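PDB 5IX8: putative sugar ABC transport system, substrate-binding protein from Bordetella parapertussis, which probably binds a carbohydrate and, as in other bacterial solute-binding proteins, would deliver it to an ABC transporter for uptake. Local coordinates for residues D1-I6 with M257-V262; I33-V38 with P253-G258; V118-T123 with V291-V296; V249-G254 with F308-P313. One frame throughout, in Å; residues are numbered along the deposited sequence. Where two conformers were deposited one is given.

Interaction 1 (D1-I6 with M257-V262); sequences DRLQGI and MGRLIV
Arg2, in the N-terminal loop, and Arg259, on helix 254-270, lay their aliphatic chains across one another at about a right angle, with CG of Arg2 3.7 Å from CD of Arg259. The first torsion of Arg2 sets its CG between the backbone N and the carbonyl carbon (chi1 73°), which carries the extended chain over the helix residue. CD of Arg2 then rests above one face of the Arg259 guanidinium, toward its rim, and the two guanidinium planes stand 86° apart. NE of Arg2 and NH1 of Arg259 come within 4.0 Å, yet the like charges share an acid: both groups form salt bridges with Glu40, and Arg259 reaches Asp39 as well.

The polar link across the contact is a bridging water. It donates to O of Arg2 and accepts from NE of Arg259, lying in the guanidinium plane at 3.0 Å from that nitrogen. Within the loop, Asp1 OD1 takes the N-H of Leu3 at 2.9 Å in an Asx turn, the donor lying well above the carboxylate plane, and so helps pin the type I turn from Asp1 to Gln4.

Apolar packing completes the contact. CD2 of Leu3 meets CB of Arg259 at 3.7 Å and CD2 of Leu260 at 3.9 Å, the two leucines sliding past each other in opposite directions, while Ile6 crosses Leu260 with CG2 on CD2. The N-terminal loop is thereby laid along helix 254-270, whose Leu260 also touches Val118 of strand 116-119, while helix 28-43 supplies the acids beside the arginine pair.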
loop_
_atom_site.group_PDB
_atom_site.type_symbol
_atom_site.label_atom_id
_atom_site.label_comp_id
_atom_site.label_asym_id
_atom_site.label_seq_id
_atom_site.Cartn_x
_atom_site.Cartn_y
_atom_site.Cartn_z
ATOM N N ASP A 1 -17.347 1.454 -13.562
ATOM C CA ASP A 1 -16.886 2.811 -13.274
ATOM C C ASP A 1 -15.496 2.732 -12.688
ATOM O O ASP A 1 -15.292 2.136 -11.628
ATOM C CB ASP A 1 -17.864 3.522 -12.325
ATOM C CG ASP A 1 -17.388 4.935 -11.869
ATOM O OD1 ASP A 1 -16.404 5.519 -12.385
ATOM O OD2 ASP A 1 -18.054 5.486 -10.967
ATOM N N ARG A 2 -14.529 3.335 -13.387
ATOM C CA ARG A 2 -13.142 3.270 -12.931
ATOM C C ARG A 2 -12.940 4.001 -11.610
ATOM O O ARG A 2 -11.907 3.788 -10.953
ATOM C CB ARG A 2 -12.188 3.852 -13.993
ATOM C CG ARG A 2 -12.228 5.375 -14.140
ATOM C CD ARG A 2 -11.459 5.841 -15.394
ATOM N NE ARG A 2 -11.402 7.299 -15.466
ATOM C CZ ARG A 2 -12.326 8.065 -16.037
ATOM N NH1 ARG A 2 -13.402 7.523 -16.645
ATOM N NH2 ARG A 2 -12.161 9.376 -16.030
ATOM N N LEU A 3 -13.857 4.900 -11.243
ATOM C CA LEU A 3 -13.756 5.620 -9.974
ATOM C C LEU A 3 -14.710 5.058 -8.916
ATOM O O LEU A 3 -14.838 5.646 -7.833
ATOM C CB LEU A 3 -13.998 7.121 -10.204
ATOM C CG LEU A 3 -12.886 7.753 -11.056
ATOM C CD1 LEU A 3 -13.367 9.086 -11.642
ATOM C CD2 LEU A 3 -11.626 7.927 -10.240
ATOM N N GLN A 4 -15.366 3.927 -9.209
ATOM C CA GLN A 4 -16.254 3.214 -8.271
ATOM C C GLN A 4 -17.330 4.113 -7.655
ATOM O O GLN A 4 -17.718 3.916 -6.505
ATOM C CB GLN A 4 -15.468 2.552 -7.143
ATOM C CG GLN A 4 -14.755 1.281 -7.494
ATOM C CD GLN A 4 -14.073 0.639 -6.265
ATOM O OE1 GLN A 4 -14.280 1.057 -5.108
ATOM N NE2 GLN A 4 -13.264 -0.381 -6.515
ATOM N N GLY A 5 -17.815 5.101 -8.401
ATOM C CA GLY A 5 -18.799 6.054 -7.899
ATOM C C GLY A 5 -18.327 6.994 -6.813
ATOM O O GLY A 5 -19.153 7.661 -6.195
ATOM N N ILE A 6 -17.026 7.085 -6.569
ATOM C CA ILE A 6 -16.564 7.902 -5.450
ATOM C C ILE A 6 -16.664 9.373 -5.784
ATOM O O ILE A 6 -17.005 10.199 -4.922
ATOM C CB ILE A 6 -15.131 7.508 -5.073
ATOM C CG1 ILE A 6 -15.167 6.114 -4.465
ATOM C CG2 ILE A 6 -14.527 8.549 -4.111
ATOM C CD1 ILE A 6 -13.781 5.472 -4.362
HETATM N N MSE A 257 -6.449 4.511 -6.470
HETATM C CA MSE A 257 -5.869 5.564 -5.638
HETATM C C MSE A 257 -5.215 6.610 -6.516
HETATM O O MSE A 257 -5.370 7.815 -6.273
HETATM C CB MSE A 257 -4.836 5.022 -4.660
HETATM C CG MSE A 257 -5.396 4.094 -3.616
HETATM SE SE MSE A 257 -3.930 3.384 -2.483
HETATM C CE MSE A 257 -4.863 1.810 -1.891
ATOM N N GLY A 258 -4.512 6.149 -7.561
ATOM C CA GLY A 258 -3.879 7.082 -8.486
ATOM C C GLY A 258 -4.889 7.937 -9.231
ATOM O O GLY A 258 -4.696 9.138 -9.393
ATOM N N ARG A 259 -5.974 7.320 -9.712
ATOM C CA ARG A 259 -7.014 8.092 -10.392
ATOM C C ARG A 259 -7.610 9.123 -9.462
ATOM O O ARG A 259 -7.879 10.269 -9.865
ATOM C CB ARG A 259 -8.113 7.174 -10.913
ATOM C CG ARG A 259 -7.639 6.110 -11.879
ATOM C CD ARG A 259 -8.869 5.489 -12.574
ATOM N NE ARG A 259 -8.472 4.412 -13.462
ATOM C CZ ARG A 259 -7.896 4.602 -14.647
ATOM N NH1 ARG A 259 -7.699 5.846 -15.126
ATOM N NH2 ARG A 259 -7.530 3.539 -15.358
ATOM N N LEU A 260 -7.885 8.715 -8.225
ATOM C CA LEU A 260 -8.450 9.650 -7.269
ATOM C C LEU A 260 -7.497 10.795 -6.971
ATOM O O LEU A 260 -7.934 11.926 -6.821
ATOM C CB LEU A 260 -8.825 8.922 -5.983
ATOM C CG LEU A 260 -9.971 7.939 -6.124
ATOM C CD1 LEU A 260 -10.079 7.053 -4.876
ATOM C CD2 LEU A 260 -11.307 8.658 -6.399
ATOM N N ILE A 261 -6.198 10.532 -6.888
ATOM C CA ILE A 261 -5.255 11.634 -6.666
ATOM C C ILE A 261 -5.407 12.713 -7.735
ATOM O O ILE A 261 -5.418 13.916 -7.440
ATOM C CB ILE A 261 -3.821 11.070 -6.594
ATOM C CG1 ILE A 261 -3.638 10.387 -5.209
ATOM C CG2 ILE A 261 -2.798 12.167 -6.831
ATOM C CD1 ILE A 261 -2.450 9.431 -5.152
ATOM N N VAL A 262 -5.533 12.305 -8.993
ATOM C CA VAL A 262 -5.708 13.280 -10.072
ATOM C C VAL A 262 -7.023 14.040 -9.911
ATOM O O VAL A 262 -7.076 15.279 -10.049
ATOM C CB VAL A 262 -5.625 12.573 -11.437
ATOM C CG1 VAL A 262 -6.014 13.522 -12.576
ATOM C CG2 VAL A 262 -4.214 12.033 -11.637
HETATM O O HOH W 1 -9.528 2.492 -11.403
#

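Interaction 2 (I33-V38 with P253-G258); sequences IAYGIV and PGVIMG
Ile33 of helix 28-43 leans directly on the first turn of helix 254-270, and its side chain traces the contact. CB lies 3.9 Å from O of Gly254. CG1, anti to the carbonyl carbon at chi1 -61°, runs on over that glycine, 3.5 Å from its O and 3.7 Å from its CA. At the tip, CD1 approaches SE of Met257, a selenomethionine, at 4.4 Å.

Beyond this side chain the backbones themselves touch. The segment axes approach to 6.3 Å and cross at -38°, and Gly36 faces Gly258 with their CA atoms 4.1 Å apart, with no side chain at either glycine to hold the backbones apart. Across this seam CA of Gly36 points its hydrogen at O of Val255, and CA of Gly258 does the same to O of Ile33. At the flank, both methyls of Val255 meet CD2 of Tyr35, with CG1 at the ring edge; the ring also packs edge-to-face on Trp316.

The cross-helix polar geometry is thus CA-H...O rather than N-H...O, the shortest being Ile33 CA to Gly254 O at 3.2 Å. Such contacts are individually weak, and the close fit consequently depends on the small glycines and on apolar packing.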
loop_
_atom_site.group_PDB
_atom_site.type_symbol
_atom_site.label_atom_id
_atom_site.label_comp_id
_atom_site.label_asym_id
_atom_site.label_seq_id
_atom_site.Cartn_x
_atom_site.Cartn_y
_atom_site.Cartn_z
ATOM N N ILE A 33 -0.457 2.729 -8.447
ATOM C CA ILE A 33 -0.692 4.145 -8.195
ATOM C C ILE A 33 -0.167 4.983 -9.351
ATOM O O ILE A 33 -0.868 5.868 -9.873
ATOM C CB ILE A 33 -0.057 4.571 -6.863
ATOM C CG1 ILE A 33 -0.683 3.793 -5.710
ATOM C CG2 ILE A 33 -0.180 6.081 -6.717
ATOM C CD1 ILE A 33 0.000 4.069 -4.394
ATOM N N ALA A 34 1.062 4.692 -9.795
ATOM C CA ALA A 34 1.661 5.451 -10.895
ATOM C C ALA A 34 0.842 5.310 -12.173
ATOM O O ALA A 34 0.574 6.308 -12.844
ATOM C CB ALA A 34 3.104 5.010 -11.141
ATOM N N TYR A 35 0.399 4.081 -12.496
ATOM C CA TYR A 35 -0.473 3.878 -13.654
ATOM C C TYR A 35 -1.779 4.674 -13.513
ATOM O O TYR A 35 -2.240 5.314 -14.470
ATOM C CB TYR A 35 -0.785 2.387 -13.844
ATOM C CG TYR A 35 -1.865 2.222 -14.873
ATOM C CD1 TYR A 35 -1.589 2.439 -16.225
ATOM C CD2 TYR A 35 -3.178 1.907 -14.498
ATOM C CE1 TYR A 35 -2.605 2.357 -17.168
ATOM C CE2 TYR A 35 -4.196 1.818 -15.440
ATOM C CZ TYR A 35 -3.886 2.033 -16.785
ATOM O OH TYR A 35 -4.851 1.929 -17.769
ATOM N N GLY A 36 -2.416 4.613 -12.334
ATOM C CA GLY A 36 -3.678 5.328 -12.153
ATOM C C GLY A 36 -3.502 6.816 -12.339
ATOM O O GLY A 36 -4.337 7.481 -12.964
ATOM N N ILE A 37 -2.381 7.360 -11.843
ATOM C CA ILE A 37 -2.125 8.786 -12.047
ATOM C C ILE A 37 -1.941 9.099 -13.530
ATOM O O ILE A 37 -2.540 10.044 -14.067
ATOM C CB ILE A 37 -0.896 9.228 -11.234
ATOM C CG1 ILE A 37 -1.221 9.151 -9.728
ATOM C CG2 ILE A 37 -0.499 10.658 -11.622
ATOM C CD1 ILE A 37 0.016 9.450 -8.856
ATOM N N VAL A 38 -1.067 8.347 -14.197
ATOM C CA VAL A 38 -0.749 8.626 -15.606
ATOM C C VAL A 38 -1.981 8.455 -16.492
ATOM O O VAL A 38 -2.296 9.303 -17.349
ATOM C CB VAL A 38 0.403 7.715 -16.055
ATOM C CG1 VAL A 38 0.555 7.780 -17.583
ATOM C CG2 VAL A 38 1.671 8.140 -15.349
ATOM N N PRO A 253 -5.947 -1.406 -3.842
ATOM C CA PRO A 253 -6.292 -0.921 -5.192
ATOM C C PRO A 253 -5.508 0.331 -5.587
ATOM O O PRO A 253 -6.010 1.444 -5.593
ATOM C CB PRO A 253 -7.794 -0.650 -5.067
ATOM C CG PRO A 253 -7.960 -0.255 -3.670
ATOM C CD PRO A 253 -7.012 -1.118 -2.872
ATOM N N GLY A 254 -4.232 0.127 -5.933
ATOM C CA GLY A 254 -3.360 1.253 -6.240
ATOM C C GLY A 254 -3.876 2.065 -7.416
ATOM O O GLY A 254 -3.707 3.282 -7.456
ATOM N N VAL A 255 -4.455 1.385 -8.416
ATOM C CA VAL A 255 -4.871 2.072 -9.633
ATOM C C VAL A 255 -5.941 3.092 -9.298
ATOM O O VAL A 255 -5.848 4.250 -9.699
ATOM C CB VAL A 255 -5.371 1.076 -10.691
ATOM C CG1 VAL A 255 -6.004 1.825 -11.866
ATOM C CG2 VAL A 255 -4.229 0.190 -11.189
ATOM N N ILE A 256 -6.952 2.699 -8.516
ATOM C CA ILE A 256 -7.997 3.686 -8.213
ATOM C C ILE A 256 -7.436 4.808 -7.327
ATOM O O ILE A 256 -7.852 5.974 -7.458
ATOM C CB ILE A 256 -9.272 3.032 -7.626
ATOM C CG1 ILE A 256 -10.426 4.054 -7.686
ATOM C CG2 ILE A 256 -9.070 2.544 -6.196
ATOM C CD1 ILE A 256 -11.791 3.514 -7.373
HETATM N N MSE A 257 -6.449 4.511 -6.470
HETATM C CA MSE A 257 -5.869 5.564 -5.638
HETATM C C MSE A 257 -5.215 6.610 -6.516
HETATM O O MSE A 257 -5.370 7.815 -6.273
HETATM C CB MSE A 257 -4.836 5.022 -4.660
HETATM C CG MSE A 257 -5.396 4.094 -3.616
HETATM SE SE MSE A 257 -3.930 3.384 -2.483
HETATM C CE MSE A 257 -4.863 1.810 -1.891
ATOM N N GLY A 258 -4.512 6.149 -7.561
ATOM C CA GLY A 258 -3.879 7.082 -8.486
ATOM C C GLY A 258 -4.889 7.937 -9.231
ATOM O O GLY A 258 -4.696 9.138 -9.393
#

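Interaction 3 (V118-T123 with V291-V296); sequences VLQDDT and VPITVV
The backbone N of Val291 donates to O of Leu119 at 2.9 Å in a nearly straight bond (169°), continuing the parallel pairing of strands 116-119 and 288-290 past the end of the latter. Next comes the carboxamide of Gln120. Its NE2 donates to O of Val291 at 3.2 Å, arriving from above the carbonyl plane, 59° out of it, and makes a weaker, more bent bond to O of Pro292.

Two waters extend this net. One accepts from NE2 of Gln120 at 2.7 Å and from N of Thr294; the other accepts from N of Asp121 and donates to O of Val291. In this conformer the amide nitrogen faces three acceptors, one of them weakly held; Gln120 was deposited in two conformers, so the arrangement need not be permanent.

Packing surrounds the polar centre. The Gln120 chain, extended beyond CG, crosses Val291 obliquely, with CG 3.9 Å from CB of the valine. Ile293 crosses it in similar fashion, its CG1 3.8 Å from NE2 of Gln120, and its CD1 ends 3.5 Å from O of Asp121. Asp121, at the N-cap of helix 122-135, accepts from N of Leu124 through OD1.

Both segments leave one sheet and enter the other lobe: 118-123 runs into helix 122-135, whereas strand 295-296 closes the other segment. Neighbouring connections that run between two alpha/beta lobes in this way form the interdomain hinge of the periplasmic binding protein fold.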
loop_
_atom_site.group_PDB
_atom_site.type_symbol
_atom_site.label_atom_id
_atom_site.label_comp_id
_atom_site.label_asym_id
_atom_site.label_seq_id
_atom_site.Cartn_x
_atom_site.Cartn_y
_atom_site.Cartn_z
ATOM N N VAL A 118 -4.468 10.139 -0.329
ATOM C CA VAL A 118 -5.383 9.106 -0.798
ATOM C C VAL A 118 -4.691 7.801 -0.493
ATOM O O VAL A 118 -3.611 7.538 -1.037
ATOM C CB VAL A 118 -5.687 9.207 -2.306
ATOM C CG1 VAL A 118 -6.562 8.043 -2.719
ATOM C CG2 VAL A 118 -6.371 10.545 -2.667
ATOM N N LEU A 119 -5.282 6.998 0.391
ATOM C CA LEU A 119 -4.600 5.756 0.776
ATOM C C LEU A 119 -5.649 4.763 1.255
ATOM O O LEU A 119 -6.726 4.692 0.663
ATOM C CB LEU A 119 -3.493 6.041 1.809
ATOM C CG LEU A 119 -3.810 6.768 3.132
ATOM C CD1 LEU A 119 -2.733 6.387 4.156
ATOM C CD2 LEU A 119 -3.835 8.284 2.997
ATOM N N GLN A 120 -5.288 3.911 2.213
ATOM C CA GLN A 120 -6.233 3.021 2.877
ATOM C C GLN A 120 -5.889 2.977 4.352
ATOM O O GLN A 120 -4.827 3.444 4.773
ATOM C CB GLN A 120 -6.214 1.595 2.313
ATOM C CG GLN A 120 -6.916 1.417 0.985
ATOM C CD GLN A 120 -6.959 -0.042 0.546
ATOM O OE1 GLN A 120 -5.959 -0.730 0.586
ATOM N NE2 GLN A 120 -8.121 -0.512 0.155
ATOM N N ASP A 121 -6.792 2.384 5.133
ATOM C CA ASP A 121 -6.640 2.297 6.583
ATOM C C ASP A 121 -5.799 1.062 6.897
ATOM O O ASP A 121 -6.296 -0.063 6.860
ATOM C CB ASP A 121 -8.022 2.206 7.228
ATOM C CG ASP A 121 -7.986 2.248 8.726
ATOM O OD1 ASP A 121 -6.969 1.842 9.330
ATOM O OD2 ASP A 121 -9.003 2.696 9.314
ATOM N N ASP A 122 -4.521 1.263 7.229
ATOM C CA ASP A 122 -3.621 0.132 7.437
ATOM C C ASP A 122 -4.018 -0.717 8.647
ATOM O O ASP A 122 -3.931 -1.951 8.588
ATOM C CB ASP A 122 -2.182 0.628 7.546
ATOM C CG ASP A 122 -1.642 1.076 6.187
ATOM O OD1 ASP A 122 -1.424 0.223 5.281
ATOM O OD2 ASP A 122 -1.502 2.298 5.995
ATOM N N THR A 123 -4.518 -0.100 9.723
ATOM C CA THR A 123 -5.001 -0.919 10.828
ATOM C C THR A 123 -6.130 -1.846 10.378
ATOM O O THR A 123 -6.195 -3.020 10.802
ATOM C CB THR A 123 -5.474 -0.030 11.979
ATOM O OG1 THR A 123 -4.400 0.832 12.367
ATOM C CG2 THR A 123 -5.887 -0.906 13.163
ATOM N N VAL A 291 -9.579 4.337 0.659
ATOM C CA VAL A 291 -10.357 3.467 -0.230
ATOM C C VAL A 291 -10.883 2.289 0.580
ATOM O O VAL A 291 -10.121 1.681 1.336
ATOM C CB VAL A 291 -9.507 2.978 -1.401
ATOM C CG1 VAL A 291 -10.356 2.051 -2.284
ATOM C CG2 VAL A 291 -8.944 4.157 -2.233
ATOM N N PRO A 292 -12.152 1.919 0.458
ATOM C CA PRO A 292 -12.656 0.805 1.269
ATOM C C PRO A 292 -11.895 -0.484 0.993
ATOM O O PRO A 292 -11.383 -0.717 -0.106
ATOM C CB PRO A 292 -14.129 0.698 0.853
ATOM C CG PRO A 292 -14.500 2.098 0.479
ATOM C CD PRO A 292 -13.247 2.729 -0.114
ATOM N N ILE A 293 -11.792 -1.310 2.029
ATOM C CA ILE A 293 -10.973 -2.517 2.003
ATOM C C ILE A 293 -11.840 -3.710 1.636
ATOM O O ILE A 293 -12.944 -3.874 2.176
ATOM C CB ILE A 293 -10.300 -2.741 3.360
ATOM C CG1 ILE A 293 -9.301 -1.612 3.602
ATOM C CG2 ILE A 293 -9.611 -4.113 3.392
ATOM C CD1 ILE A 293 -9.014 -1.412 5.046
ATOM N N THR A 294 -11.344 -4.533 0.721
ATOM C CA THR A 294 -11.919 -5.832 0.398
ATOM C C THR A 294 -10.824 -6.888 0.512
ATOM O O THR A 294 -9.632 -6.596 0.373
ATOM C CB THR A 294 -12.537 -5.857 -1.020
ATOM O OG1 THR A 294 -11.532 -5.549 -1.976
ATOM C CG2 THR A 294 -13.590 -4.819 -1.159
ATOM N N VAL A 295 -11.222 -8.102 0.843
ATOM C CA VAL A 295 -10.303 -9.229 0.944
ATOM C C VAL A 295 -10.598 -10.193 -0.191
ATOM O O VAL A 295 -11.768 -10.436 -0.519
ATOM C CB VAL A 295 -10.445 -9.926 2.306
ATOM C CG1 VAL A 295 -9.500 -11.070 2.400
ATOM C CG2 VAL A 295 -10.110 -8.954 3.404
ATOM N N VAL A 296 -9.545 -10.751 -0.784
ATOM C CA VAL A 296 -9.686 -11.759 -1.828
ATOM C C VAL A 296 -9.415 -13.114 -1.205
ATOM O O VAL A 296 -8.418 -13.281 -0.477
ATOM C CB VAL A 296 -8.732 -11.485 -3.003
ATOM C CG1 VAL A 296 -8.953 -12.504 -4.135
ATOM C CG2 VAL A 296 -8.902 -10.035 -3.514
HETATM O O HOH W 2 -9.001 -2.976 -0.632
HETATM O O HOH W 3 -9.450 1.954 3.930
#

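Interaction 4 (V249-G254 with F308-P313); sequences VASEPG and FYDYPP
Ser251 and Asp310 tie a hinge connection to the C-terminal segment in this periplasmic binding protein, where strand 246-250 gives way to helix 254-270. OG of Ser251 donates to OD2 of Asp310 in a very short bond of 2.5 Å. The serine OG is anti to its own nitrogen (chi1 167°), a torsion that turns the hydroxyl to the carboxylate. The other oxygen, OD1, sits against Pro253, 3.3 Å from its CA and 3.4 Å from its CB. Beside it, O of Tyr309 comes to 3.2 Å from the same CA, and the CB atoms of Pro253 and Tyr309 touch.

Water forms the next layer. One molecule accepts from N of Glu252 at 2.8 Å and lies beside OD2 of Asp310, so that carboxylate oxygen has both serine and solvent at hand.

Farther out, the backbone of Ser251 pairs with Thr294, while the carboxylate of Glu252 turns away to Ser231 and Arg158. Tyr309 reaches the N-terminal loop by its hydroxyl, bonded to O of Asp1. Pro253 is the centre of an inverse gamma turn and the N-cap of the following helix, and just beyond it a second water donates to O of Asp310 at 2.7 Å.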
loop_
_atom_site.group_PDB
_atom_site.type_symbol
_atom_site.label_atom_id
_atom_site.label_comp_id
_atom_site.label_asym_id
_atom_site.label_seq_id
_atom_site.Cartn_x
_atom_site.Cartn_y
_atom_site.Cartn_z
ATOM N N VAL A 249 -5.933 -12.552 0.832
ATOM C CA VAL A 249 -5.063 -11.478 0.386
ATOM C C VAL A 249 -5.879 -10.215 0.436
ATOM O O VAL A 249 -6.889 -10.100 -0.268
ATOM C CB VAL A 249 -4.532 -11.695 -1.047
ATOM C CG1 VAL A 249 -3.664 -10.493 -1.454
ATOM C CG2 VAL A 249 -3.750 -13.022 -1.153
ATOM N N ALA A 250 -5.431 -9.254 1.205
ATOM C CA ALA A 250 -6.145 -7.984 1.196
ATOM C C ALA A 250 -5.913 -7.284 -0.147
ATOM O O ALA A 250 -4.786 -7.240 -0.639
ATOM C CB ALA A 250 -5.687 -7.127 2.372
ATOM N N SER A 251 -6.988 -6.783 -0.766
ATOM C CA SER A 251 -6.848 -6.005 -2.003
ATOM C C SER A 251 -6.280 -4.628 -1.670
ATOM O O SER A 251 -6.767 -3.966 -0.759
ATOM C CB SER A 251 -8.222 -5.864 -2.699
ATOM O OG SER A 251 -8.227 -4.886 -3.747
ATOM N N GLU A 252 -5.237 -4.198 -2.381
ATOM C CA GLU A 252 -4.746 -2.825 -2.273
ATOM C C GLU A 252 -4.903 -2.164 -3.635
ATOM O O GLU A 252 -4.088 -2.403 -4.544
ATOM C CB GLU A 252 -3.300 -2.797 -1.803
ATOM C CG GLU A 252 -3.206 -3.279 -0.353
ATOM C CD GLU A 252 -1.826 -3.075 0.255
ATOM O OE1 GLU A 252 -1.383 -1.910 0.391
ATOM O OE2 GLU A 252 -1.166 -4.085 0.587
ATOM N N PRO A 253 -5.947 -1.406 -3.842
ATOM C CA PRO A 253 -6.292 -0.921 -5.192
ATOM C C PRO A 253 -5.508 0.331 -5.587
ATOM O O PRO A 253 -6.010 1.444 -5.593
ATOM C CB PRO A 253 -7.794 -0.650 -5.067
ATOM C CG PRO A 253 -7.960 -0.255 -3.670
ATOM C CD PRO A 253 -7.012 -1.118 -2.872
ATOM N N GLY A 254 -4.232 0.127 -5.933
ATOM C CA GLY A 254 -3.360 1.253 -6.240
ATOM C C GLY A 254 -3.876 2.065 -7.416
ATOM O O GLY A 254 -3.707 3.282 -7.456
ATOM N N PHE A 308 -9.188 -5.023 -12.217
ATOM C CA PHE A 308 -9.489 -3.722 -12.800
ATOM C C PHE A 308 -8.959 -2.589 -11.923
ATOM O O PHE A 308 -8.421 -1.606 -12.438
ATOM C CB PHE A 308 -11.003 -3.586 -13.021
ATOM N N TYR A 309 -9.021 -2.753 -10.600
ATOM C CA TYR A 309 -8.681 -1.695 -9.660
ATOM C C TYR A 309 -7.301 -1.862 -9.029
ATOM O O TYR A 309 -6.815 -0.919 -8.391
ATOM C CB TYR A 309 -9.742 -1.637 -8.545
ATOM C CG TYR A 309 -11.143 -1.295 -9.044
ATOM C CD1 TYR A 309 -11.390 -0.088 -9.680
ATOM C CD2 TYR A 309 -12.214 -2.168 -8.855
ATOM C CE1 TYR A 309 -12.674 0.248 -10.124
ATOM C CE2 TYR A 309 -13.495 -1.850 -9.289
ATOM C CZ TYR A 309 -13.718 -0.630 -9.932
ATOM O OH TYR A 309 -15.003 -0.280 -10.375
ATOM N N ASP A 310 -6.668 -3.038 -9.166
ATOM C CA ASP A 310 -5.411 -3.342 -8.487
ATOM C C ASP A 310 -4.249 -3.697 -9.410
ATOM O O ASP A 310 -3.091 -3.604 -8.980
ATOM C CB ASP A 310 -5.562 -4.533 -7.544
ATOM C CG ASP A 310 -6.709 -4.397 -6.574
ATOM O OD1 ASP A 310 -7.638 -3.547 -6.748
ATOM O OD2 ASP A 310 -6.679 -5.204 -5.633
ATOM N N TYR A 311 -4.509 -4.149 -10.624
ATOM C CA TYR A 311 -3.444 -4.487 -11.564
ATOM C C TYR A 311 -3.283 -3.363 -12.566
ATOM O O TYR A 311 -4.274 -3.009 -13.245
ATOM C CB TYR A 311 -3.768 -5.764 -12.346
ATOM C CG TYR A 311 -3.851 -7.082 -11.590
ATOM C CD1 TYR A 311 -3.384 -7.212 -10.293
ATOM C CD2 TYR A 311 -4.403 -8.196 -12.196
ATOM C CE1 TYR A 311 -3.464 -8.438 -9.634
ATOM C CE2 TYR A 311 -4.512 -9.396 -11.551
ATOM C CZ TYR A 311 -4.049 -9.524 -10.270
ATOM O OH TYR A 311 -4.173 -10.755 -9.648
ATOM N N PRO A 312 -2.087 -2.820 -12.759
ATOM C CA PRO A 312 -1.836 -2.043 -13.975
ATOM C C PRO A 312 -1.914 -2.971 -15.173
ATOM O O PRO A 312 -1.805 -4.195 -15.024
ATOM C CB PRO A 312 -0.412 -1.494 -13.781
ATOM C CG PRO A 312 0.068 -2.010 -12.426
ATOM C CD PRO A 312 -0.846 -3.117 -12.022
ATOM N N PRO A 313 -2.108 -2.444 -16.365
ATOM C CA PRO A 313 -2.258 -3.317 -17.537
ATOM C C PRO A 313 -1.012 -4.152 -17.753
ATOM O O PRO A 313 0.106 -3.712 -17.463
ATOM C CB PRO A 313 -2.470 -2.334 -18.690
ATOM C CG PRO A 313 -2.939 -1.074 -17.999
ATOM C CD PRO A 313 -2.215 -1.028 -16.713
HETATM O O HOH W 4 -4.484 -5.774 -4.627
HETATM O O HOH W 5 -2.299 -1.450 -7.478
#

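How the interactions relate
Helix 254-270 and the turn leading into it tie the four contacts together. Interactions 1 and 2, with centres 8 Å apart, share Met257 and Gly258, and CD1 of Ile256 fills in between them, 3.6 Å from O of Arg2. Interactions 2 and 4 share Pro253 and Gly254; there CE1 of Tyr35 lies 3.4 Å from CD of Pro313. Interaction 3 pairs two hinge connections and segment 249-254 of interaction 4 is a third; they are joined where N of Val296 approaches O of Val249 at 2.8 Å. Gln120 of interaction 3 rests on Pro253, its NE2 3.3 Å from CD. The contacts therefore connect one lobe's helical layer to the hinge; none of the four includes a bound ligand.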